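Local coordinates for protein acetohydroxyacid synthase small subunit Related (Bacteroides thetaiotaomicron, PDB 2F06) that is of unknown function but binds histidine through paired ACT domains, consistent with an amino-acid-sensing regulatory role like that of acetohydroxyacid synthase small subunits, at residues K88-L93 with V98-M103; L37-N42 with G46-I51; D73-S78 with D122-V127. All blocks are in the same frame, centred on the assembly; numbering follows the deposited sequence. Where two conformers were deposited one is given.

Interaction 1: K88-L93 with V98-M103; sequences KVLGFL and VFIEYM
The carbonyl oxygen of Leu93 accepts the one direct hydrogen bond between helix segment 88-93 and segment 98-103, from Val98 N to Leu93 O at 3.0 Å. The N-H points almost straight at its acceptor (163°), yet the donor stands above the carbonyl plane, 43° out of it. A water adds a second tie: it donates to Leu90 O at 2.9 Å and, weakly, to Val98 O.

Alongside this polar edge the contact is aliphatic. Ile100 meets two leucines one helical turn apart, crossing each at about a right angle: its CD1 lies 3.7 Å from Leu90 CD2 and 3.9 Å from Leu93 CD1. With CG1 of Ile100 beside the backbone N (chi1 -52°), the ethyl arm is carried to the helix while CG2 stands apart from both leucines. The other branch of Leu93 slants across Val98, CD2 to CG1 at 3.9 Å. Farther along, Leu90 CD1 and the CE methyl of selenomethionine Met103 approach tip to tip at 4.0 Å, the Met103 chain running extended beyond CG to reach it.

Helix 121-130 also packs on Leu93 and Val98, through Cys124, and Leu20 of the second subunit touches Met103. The Met103 side chain lies about 7 Å from a bound histidine. At Glu101 and Tyr102, both opposite Arg117, a classic beta bulge bends the strand. A helix folded back onto the strand that follows it, near a bound histidine, is the alpha-to-beta connection of an ACT domain, where such ligands often act as effectors.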
loop_
_atom_site.group_PDB
_atom_site.type_symbol
_atom_site.label_atom_id
_atom_site.label_comp_id
_atom_site.label_asym_id
_atom_site.label_seq_id
_atom_site.Cartn_x
_atom_site.Cartn_y
_atom_site.Cartn_z
ATOM N N LYS A 88 -18.342 -15.533 10.352
ATOM C CA LYS A 88 -19.796 -15.404 10.510
ATOM C C LYS A 88 -20.152 -13.919 10.430
ATOM O O LYS A 88 -21.089 -13.501 9.744
ATOM C CB LYS A 88 -20.257 -16.105 11.819
ATOM C CG LYS A 88 -21.732 -16.019 12.180
ATOM C CD LYS A 88 -22.045 -16.979 13.394
ATOM C CE LYS A 88 -23.136 -16.454 14.328
ATOM N NZ LYS A 88 -24.578 -16.651 13.799
ATOM N N VAL A 89 -19.356 -13.097 11.094
ATOM C CA VAL A 89 -19.567 -11.682 11.022
ATOM C C VAL A 89 -19.472 -11.152 9.576
ATOM O O VAL A 89 -20.280 -10.330 9.166
ATOM C CB VAL A 89 -18.582 -10.909 11.930
ATOM C CG1 VAL A 89 -18.741 -9.457 11.677
ATOM C CG2 VAL A 89 -18.876 -11.231 13.447
ATOM N N LEU A 90 -18.468 -11.598 8.833
ATOM C CA LEU A 90 -18.132 -11.032 7.544
ATOM C C LEU A 90 -19.211 -11.467 6.544
ATOM O O LEU A 90 -19.510 -10.783 5.558
ATOM C CB LEU A 90 -16.742 -11.557 7.145
ATOM C CG LEU A 90 -15.473 -11.083 7.893
ATOM C CD1 LEU A 90 -14.194 -11.677 7.298
ATOM C CD2 LEU A 90 -15.343 -9.639 7.901
ATOM N N GLY A 91 -19.801 -12.630 6.819
ATOM C CA GLY A 91 -20.823 -13.195 5.970
ATOM C C GLY A 91 -22.110 -12.422 6.197
ATOM O O GLY A 91 -22.857 -12.180 5.245
ATOM N N PHE A 92 -22.377 -12.019 7.443
ATOM C CA PHE A 92 -23.519 -11.146 7.699
ATOM C C PHE A 92 -23.306 -9.896 6.855
ATOM O O PHE A 92 -24.193 -9.464 6.164
ATOM C CB PHE A 92 -23.650 -10.698 9.159
ATOM C CG PHE A 92 -24.034 -11.786 10.159
ATOM C CD1 PHE A 92 -24.881 -12.815 9.838
ATOM C CD2 PHE A 92 -23.534 -11.716 11.477
ATOM C CE1 PHE A 92 -25.246 -13.778 10.807
ATOM C CE2 PHE A 92 -23.853 -12.671 12.438
ATOM C CZ PHE A 92 -24.722 -13.701 12.100
ATOM N N LEU A 93 -22.112 -9.312 6.888
ATOM C CA LEU A 93 -21.905 -8.021 6.227
ATOM C C LEU A 93 -22.002 -8.184 4.752
ATOM O O LEU A 93 -22.678 -7.402 4.084
ATOM C CB LEU A 93 -20.534 -7.397 6.566
ATOM C CG LEU A 93 -20.394 -6.982 8.008
ATOM C CD1 LEU A 93 -18.992 -6.737 8.400
ATOM C CD2 LEU A 93 -21.270 -5.767 8.197
ATOM N N VAL A 98 -22.189 -4.965 2.436
ATOM C CA VAL A 98 -21.293 -4.094 3.176
ATOM C C VAL A 98 -19.881 -4.711 3.131
ATOM O O VAL A 98 -19.678 -5.826 3.622
ATOM C CB VAL A 98 -21.663 -3.951 4.675
ATOM C CG1 VAL A 98 -20.530 -3.138 5.408
ATOM C CG2 VAL A 98 -22.976 -3.292 4.873
ATOM N N PHE A 99 -18.909 -4.039 2.536
ATOM C CA PHE A 99 -17.603 -4.679 2.407
ATOM C C PHE A 99 -16.511 -4.016 3.290
ATOM O O PHE A 99 -16.695 -2.871 3.788
ATOM C CB PHE A 99 -17.248 -4.864 0.924
ATOM C CG PHE A 99 -18.369 -5.499 0.117
ATOM C CD1 PHE A 99 -18.920 -6.725 0.507
ATOM C CD2 PHE A 99 -18.901 -4.858 -1.003
ATOM C CE1 PHE A 99 -19.972 -7.305 -0.211
ATOM C CE2 PHE A 99 -19.946 -5.438 -1.726
ATOM C CZ PHE A 99 -20.482 -6.662 -1.329
ATOM N N ILE A 100 -15.444 -4.769 3.566
ATOM C CA ILE A 100 -14.373 -4.312 4.460
ATOM C C ILE A 100 -13.328 -3.572 3.621
ATOM O O ILE A 100 -12.856 -4.173 2.661
ATOM C CB ILE A 100 -13.723 -5.575 5.131
ATOM C CG1 ILE A 100 -14.783 -6.510 5.797
ATOM C CG2 ILE A 100 -12.608 -5.190 6.064
ATOM C CD1 ILE A 100 -15.323 -6.047 7.201
ATOM N N GLU A 101 -13.035 -2.275 3.865
ATOM C CA GLU A 101 -11.903 -1.658 3.153
ATOM C C GLU A 101 -10.586 -2.136 3.767
ATOM O O GLU A 101 -9.702 -2.571 3.026
ATOM C CB GLU A 101 -11.978 -0.132 3.019
ATOM C CG GLU A 101 -12.811 0.354 1.801
ATOM C CD GLU A 101 -12.453 -0.328 0.450
ATOM O OE1 GLU A 101 -11.248 -0.387 0.062
ATOM O OE2 GLU A 101 -13.396 -0.798 -0.237
ATOM N N TYR A 102 -10.495 -2.120 5.091
ATOM C CA TYR A 102 -9.456 -2.834 5.869
ATOM C C TYR A 102 -9.968 -3.116 7.273
ATOM O O TYR A 102 -11.021 -2.580 7.729
ATOM C CB TYR A 102 -8.113 -2.068 5.964
ATOM C CG TYR A 102 -8.274 -0.649 6.488
ATOM C CD1 TYR A 102 -8.541 0.441 5.606
ATOM C CD2 TYR A 102 -8.174 -0.385 7.863
ATOM C CE1 TYR A 102 -8.671 1.796 6.130
ATOM C CE2 TYR A 102 -8.291 0.872 8.352
ATOM C CZ TYR A 102 -8.554 1.963 7.506
ATOM O OH TYR A 102 -8.699 3.189 8.136
HETATM N N MSE A 103 -9.202 -3.963 7.956
HETATM C CA MSE A 103 -9.461 -4.327 9.359
HETATM C C MSE A 103 -8.160 -4.782 9.936
HETATM O O MSE A 103 -7.262 -5.104 9.173
HETATM C CB MSE A 103 -10.513 -5.466 9.449
HETATM C CG MSE A 103 -9.959 -6.894 9.311
HETATM SE SE MSE A 103 -11.521 -8.082 9.299
HETATM C CE MSE A 103 -10.822 -9.673 8.299
HETATM O O HOH W 1 -17.918 -8.643 4.325
#

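Interaction 2: L37-N42 with G46-I51; sequences LCIAEN and GILRGI
Leu48 sets the pattern on one face of this hairpin, its CD1 methyl lying between two residues of the partner strand: 3.7 Å from Ile39 CG1 and 3.8 Å from Leu37 CD2. It slants across both. CG of Leu48 is anti to the backbone N (chi1 -177°), which turns the branch toward strand 37-41. Gly46 and Gly50, either side of Leu48 in the strand, put no side chain on this face, and Ile39 CG2 lies over the Gly46 backbone.

The other face carries Ala40 and Arg49. The Arg49 chain runs extended from CG to NE, placing the guanidinium so that Ala40 CB lies over one of its faces, toward the rim, 3.9 Å from NH1. Its charge is answered by Glu41 of the second subunit in a salt bridge, and Tyr102 of the same chain adds a cation-pi contact. The Glu41 carboxylate in turn bridges to Arg49 of the second subunit and accepts a hydrogen bond from Ala43 N of the fourth subunit.

Between the two faces, two antiparallel hydrogen-bonded pairs, Cys38 with Arg49 and Ala40 with Ile47, fix the register. Arg49 N reaches Cys38 O at 2.8 Å.

The Leu37 side chain lies about 4 Å from a bound histidine, and Cys38 forms a disulfide with Cys38 of the second subunit. The chemistry therefore implies a hairpin whose Leu37 end borders the ligand, while the Cys38 sulfur and the charges of Arg49 and Glu41 join subunits.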
loop_
_atom_site.group_PDB
_atom_site.type_symbol
_atom_site.label_atom_id
_atom_site.label_comp_id
_atom_site.label_asym_id
_atom_site.label_seq_id
_atom_site.Cartn_x
_atom_site.Cartn_y
_atom_site.Cartn_z
ATOM N N LEU A 37 -2.708 -0.974 16.891
ATOM C CA LEU A 37 -2.140 -0.297 15.784
ATOM C C LEU A 37 -1.760 -1.277 14.681
ATOM O O LEU A 37 -1.726 -2.499 14.887
ATOM C CB LEU A 37 -0.967 0.555 16.228
ATOM C CG LEU A 37 0.151 -0.148 16.927
ATOM C CD1 LEU A 37 0.735 -1.208 15.942
ATOM C CD2 LEU A 37 1.164 0.934 17.372
ATOM N N CYS A 38 -1.453 -0.734 13.516
ATOM C CA CYS A 38 -1.241 -1.549 12.367
ATOM C C CYS A 38 -0.512 -0.564 11.476
ATOM O O CYS A 38 -0.894 0.610 11.340
ATOM C CB CYS A 38 -2.613 -1.946 11.804
ATOM S SG CYS A 38 -2.450 -2.808 10.371
ATOM N N ILE A 39 0.594 -0.980 10.913
ATOM C CA ILE A 39 1.225 -0.094 9.972
ATOM C C ILE A 39 0.842 -0.539 8.566
ATOM O O ILE A 39 1.040 -1.692 8.195
ATOM C CB ILE A 39 2.738 -0.138 10.120
ATOM C CG1 ILE A 39 3.089 0.399 11.485
ATOM C CG2 ILE A 39 3.393 0.592 8.963
ATOM C CD1 ILE A 39 4.535 0.619 11.689
ATOM N N ALA A 40 0.325 0.387 7.759
ATOM C CA ALA A 40 0.191 0.070 6.319
ATOM C C ALA A 40 1.396 0.689 5.582
ATOM O O ALA A 40 1.426 1.889 5.393
ATOM C CB ALA A 40 -1.091 0.633 5.804
ATOM N N GLU A 41 2.369 -0.125 5.147
ATOM C CA GLU A 41 3.669 0.374 4.665
ATOM C C GLU A 41 3.898 0.257 3.156
ATOM O O GLU A 41 3.354 -0.636 2.494
ATOM C CB GLU A 41 4.821 -0.355 5.397
ATOM C CG GLU A 41 5.372 -1.602 4.660
ATOM C CD GLU A 41 4.367 -2.750 4.607
ATOM O OE1 GLU A 41 3.318 -2.659 5.249
ATOM O OE2 GLU A 41 4.618 -3.736 3.951
ATOM N N ASN A 42 4.745 1.124 2.621
ATOM C CA ASN A 42 5.289 0.858 1.323
ATOM C C ASN A 42 6.826 0.854 1.474
ATOM O O ASN A 42 7.354 1.001 2.597
ATOM C CB ASN A 42 4.751 1.884 0.323
ATOM C CG ASN A 42 5.210 3.313 0.647
ATOM O OD1 ASN A 42 6.437 3.577 0.826
ATOM N ND2 ASN A 42 4.226 4.250 0.765
ATOM N N GLY A 46 5.763 4.545 5.936
ATOM C CA GLY A 46 4.583 3.876 6.444
ATOM C C GLY A 46 3.458 4.782 6.803
ATOM O O GLY A 46 3.624 5.990 6.945
ATOM N N ILE A 47 2.301 4.195 6.926
ATOM C CA ILE A 47 1.304 4.891 7.641
ATOM C C ILE A 47 0.923 4.102 8.900
ATOM O O ILE A 47 0.390 2.948 8.799
ATOM C CB ILE A 47 0.054 5.185 6.792
ATOM C CG1 ILE A 47 0.223 6.525 6.020
ATOM C CG2 ILE A 47 -1.093 5.508 7.711
ATOM C CD1 ILE A 47 1.254 6.564 4.922
ATOM N N LEU A 48 1.153 4.739 10.046
ATOM C CA LEU A 48 0.688 4.176 11.278
ATOM C C LEU A 48 -0.799 4.442 11.453
ATOM O O LEU A 48 -1.215 5.579 11.669
ATOM C CB LEU A 48 1.468 4.695 12.477
ATOM C CG LEU A 48 1.143 4.134 13.882
ATOM C CD1 LEU A 48 1.414 2.609 13.922
ATOM C CD2 LEU A 48 2.038 4.836 14.939
ATOM N N ARG A 49 -1.560 3.372 11.423
ATOM C CA ARG A 49 -2.942 3.407 11.828
ATOM C C ARG A 49 -3.048 3.005 13.288
ATOM O O ARG A 49 -2.472 1.993 13.699
ATOM C CB ARG A 49 -3.674 2.412 11.000
ATOM C CG ARG A 49 -3.933 2.904 9.677
ATOM C CD ARG A 49 -4.667 1.758 8.834
ATOM N NE ARG A 49 -4.889 2.343 7.504
ATOM C CZ ARG A 49 -4.966 1.639 6.391
ATOM N NH1 ARG A 49 -4.897 0.273 6.417
ATOM N NH2 ARG A 49 -5.144 2.321 5.277
ATOM N N GLY A 50 -3.795 3.770 14.063
ATOM C CA GLY A 50 -3.616 3.739 15.485
ATOM C C GLY A 50 -4.930 3.975 16.201
ATOM O O GLY A 50 -5.630 4.938 15.919
ATOM N N ILE A 51 -5.239 3.076 17.124
ATOM C CA ILE A 51 -6.264 3.313 18.161
ATOM C C ILE A 51 -5.578 3.712 19.474
ATOM O O ILE A 51 -4.786 2.941 20.010
ATOM C CB ILE A 51 -7.223 2.091 18.346
ATOM C CG1 ILE A 51 -7.865 1.737 17.004
ATOM C CG2 ILE A 51 -8.269 2.414 19.433
ATOM C CD1 ILE A 51 -9.027 2.610 16.567
#

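Interaction 3: D73-S78 with D122-V127; sequences DVVGIS and DKCIEV
Val75 projects from strand 73-78 toward the helix and meets it with both of its methyls, one against each of two successive helical residues. CG2 approaches CG1 of Ile125 at 4.2 Å, the two side chains passing at a slant, and CG1 comes to 4.3 Å from the sulfur of Cys124. The division of labour follows from the valine torsion: at chi1 61° CG1 sits between the backbone N and the carbonyl carbon and CG2 lies anti to the N, which spreads the two methyls across the helix.

On the helical side, the CB of Cys124 is directed at the strand. Ile125 starts off more obliquely and arrives through its CG1 arm, placed beside the backbone N.

Both contacts are apolar and neither is tight. No hydrogen bond joins the two segments, and their nearest alpha carbons, those of Val75 and Ile125, are 8.0 Å apart, a spacing filled by side chains. Polar groups belong to other parts of each element. On the helix, Lys123 NZ forms a salt bridge to Glu126 OE1 at 3.0 Å, both residues being exposed to solvent. On the strand, the backbone of Val75 is hydrogen-bonded to Ile116.

Neighbouring elements extend the apolar layer. Leu135 of strand 134-136 packs against Val75, Val5 of strand 5-13 against Ile125, and Pro118 against Cys124. No other chain of the assembly touches either segment, so this is packing internal to the chain. A helix laid by its aliphatic side on one face of an antiparallel sheet is the alpha/beta sandwich layer typical of the ACT fold.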
loop_
_atom_site.group_PDB
_atom_site.type_symbol
_atom_site.label_atom_id
_atom_site.label_comp_id
_atom_site.label_asym_id
_atom_site.label_seq_id
_atom_site.Cartn_x
_atom_site.Cartn_y
_atom_site.Cartn_z
ATOM N N ASP A 73 -12.942 7.353 10.686
ATOM C CA ASP A 73 -13.979 6.660 11.468
ATOM C C ASP A 73 -13.721 5.192 11.200
ATOM O O ASP A 73 -13.508 4.805 10.064
ATOM C CB ASP A 73 -15.410 6.967 10.996
ATOM C CG ASP A 73 -15.777 8.449 11.030
ATOM O OD1 ASP A 73 -15.266 9.181 11.912
ATOM O OD2 ASP A 73 -16.590 8.883 10.121
ATOM N N VAL A 74 -13.715 4.402 12.255
ATOM C CA VAL A 74 -13.723 2.945 12.227
ATOM C C VAL A 74 -14.693 2.478 13.357
ATOM O O VAL A 74 -15.181 3.292 14.191
ATOM C CB VAL A 74 -12.294 2.392 12.566
ATOM C CG1 VAL A 74 -11.288 2.831 11.460
ATOM C CG2 VAL A 74 -11.834 2.885 13.972
ATOM N N VAL A 75 -14.975 1.178 13.362
ATOM C CA VAL A 75 -15.883 0.561 14.384
ATOM C C VAL A 75 -15.154 -0.677 14.920
ATOM O O VAL A 75 -14.450 -1.392 14.168
ATOM C CB VAL A 75 -17.334 0.319 13.781
ATOM C CG1 VAL A 75 -17.321 -0.641 12.592
ATOM C CG2 VAL A 75 -18.346 -0.204 14.816
ATOM N N GLY A 76 -15.218 -0.863 16.237
ATOM C CA GLY A 76 -14.638 -2.009 16.916
ATOM C C GLY A 76 -15.710 -3.035 17.217
ATOM O O GLY A 76 -16.817 -2.670 17.551
ATOM N N ILE A 77 -15.408 -4.325 17.040
ATOM C CA ILE A 77 -16.308 -5.398 17.417
ATOM C C ILE A 77 -15.520 -6.447 18.197
ATOM O O ILE A 77 -14.275 -6.501 18.133
ATOM C CB ILE A 77 -17.013 -6.118 16.219
ATOM C CG1 ILE A 77 -16.023 -6.792 15.324
ATOM C CG2 ILE A 77 -17.851 -5.188 15.352
ATOM C CD1 ILE A 77 -16.562 -8.084 14.832
ATOM N N SER A 78 -16.259 -7.260 18.930
ATOM C CA SER A 78 -15.698 -8.353 19.658
ATOM C C SER A 78 -16.436 -9.605 19.210
ATOM O O SER A 78 -17.666 -9.575 19.000
ATOM C CB SER A 78 -15.944 -8.120 21.161
ATOM O OG SER A 78 -15.453 -9.202 21.918
ATOM N N ASP A 122 -22.818 3.732 8.247
ATOM C CA ASP A 122 -24.202 3.615 8.745
ATOM C C ASP A 122 -24.741 2.189 8.494
ATOM O O ASP A 122 -25.297 1.583 9.413
ATOM C CB ASP A 122 -25.176 4.657 8.148
ATOM C CG ASP A 122 -24.698 6.118 8.302
ATOM O OD1 ASP A 122 -23.881 6.439 9.188
ATOM O OD2 ASP A 122 -25.152 6.967 7.494
ATOM N N LYS A 123 -24.549 1.645 7.290
ATOM C CA LYS A 123 -25.062 0.301 7.004
ATOM C C LYS A 123 -24.372 -0.824 7.786
ATOM O O LYS A 123 -25.015 -1.815 8.172
ATOM C CB LYS A 123 -25.057 -0.022 5.500
ATOM C CG LYS A 123 -26.205 -0.879 5.116
ATOM C CD LYS A 123 -27.534 -0.046 4.871
ATOM C CE LYS A 123 -27.871 1.045 5.966
ATOM N NZ LYS A 123 -29.142 1.837 5.714
ATOM N N CYS A 124 -23.059 -0.680 7.979
ATOM C CA CYS A 124 -22.291 -1.666 8.688
ATOM C C CYS A 124 -22.832 -1.784 10.109
ATOM O O CYS A 124 -23.083 -2.891 10.600
ATOM C CB CYS A 124 -20.787 -1.270 8.673
ATOM S SG CYS A 124 -19.733 -2.462 9.585
ATOM N N ILE A 125 -23.020 -0.643 10.782
ATOM C CA ILE A 125 -23.449 -0.669 12.171
ATOM C C ILE A 125 -24.864 -1.241 12.287
ATOM O O ILE A 125 -25.152 -1.985 13.221
ATOM C CB ILE A 125 -23.369 0.701 12.825
ATOM C CG1 ILE A 125 -21.918 1.071 13.084
ATOM C CG2 ILE A 125 -24.114 0.737 14.161
ATOM C CD1 ILE A 125 -21.766 2.505 13.562
ATOM N N GLU A 126 -25.700 -0.932 11.313
ATOM C CA GLU A 126 -27.074 -1.427 11.260
ATOM C C GLU A 126 -27.101 -2.953 11.270
ATOM O O GLU A 126 -27.741 -3.553 12.120
ATOM C CB GLU A 126 -27.721 -0.897 9.982
ATOM C CG GLU A 126 -29.204 -1.004 9.931
ATOM C CD GLU A 126 -29.771 -0.157 8.814
ATOM O OE1 GLU A 126 -29.242 0.973 8.602
ATOM O OE2 GLU A 126 -30.721 -0.624 8.151
ATOM N N VAL A 127 -26.374 -3.567 10.326
ATOM C CA VAL A 127 -26.300 -5.042 10.151
ATOM C C VAL A 127 -25.801 -5.718 11.438
ATOM O O VAL A 127 -26.407 -6.661 11.939
ATOM C CB VAL A 127 -25.407 -5.448 8.878
ATOM C CG1 VAL A 127 -25.141 -6.956 8.781
ATOM C CG2 VAL A 127 -26.057 -4.948 7.586
#

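How the interactions relate
From the N terminus, interaction 2 comes first, closing the short hairpin of strands 34-41 and 46-52 before either other contact opens. Strand 69-80 then begins the much longer loop closed by interaction 3 at helix 121-130, and interaction 1 is nested within it, linking helix 85-95 to strand 100-108. Interactions 1 and 3 are neighbours, their centres about 9 Å apart, and one place where they meet is the packing of the Phe92 backbone against Val127, helix on helix. The centre of interaction 2 lies about 20 Å from theirs. Arg49 against Tyr102 joins it to interaction 1, and Ile51 against Val74 to interaction 3, across the common antiparallel sheet.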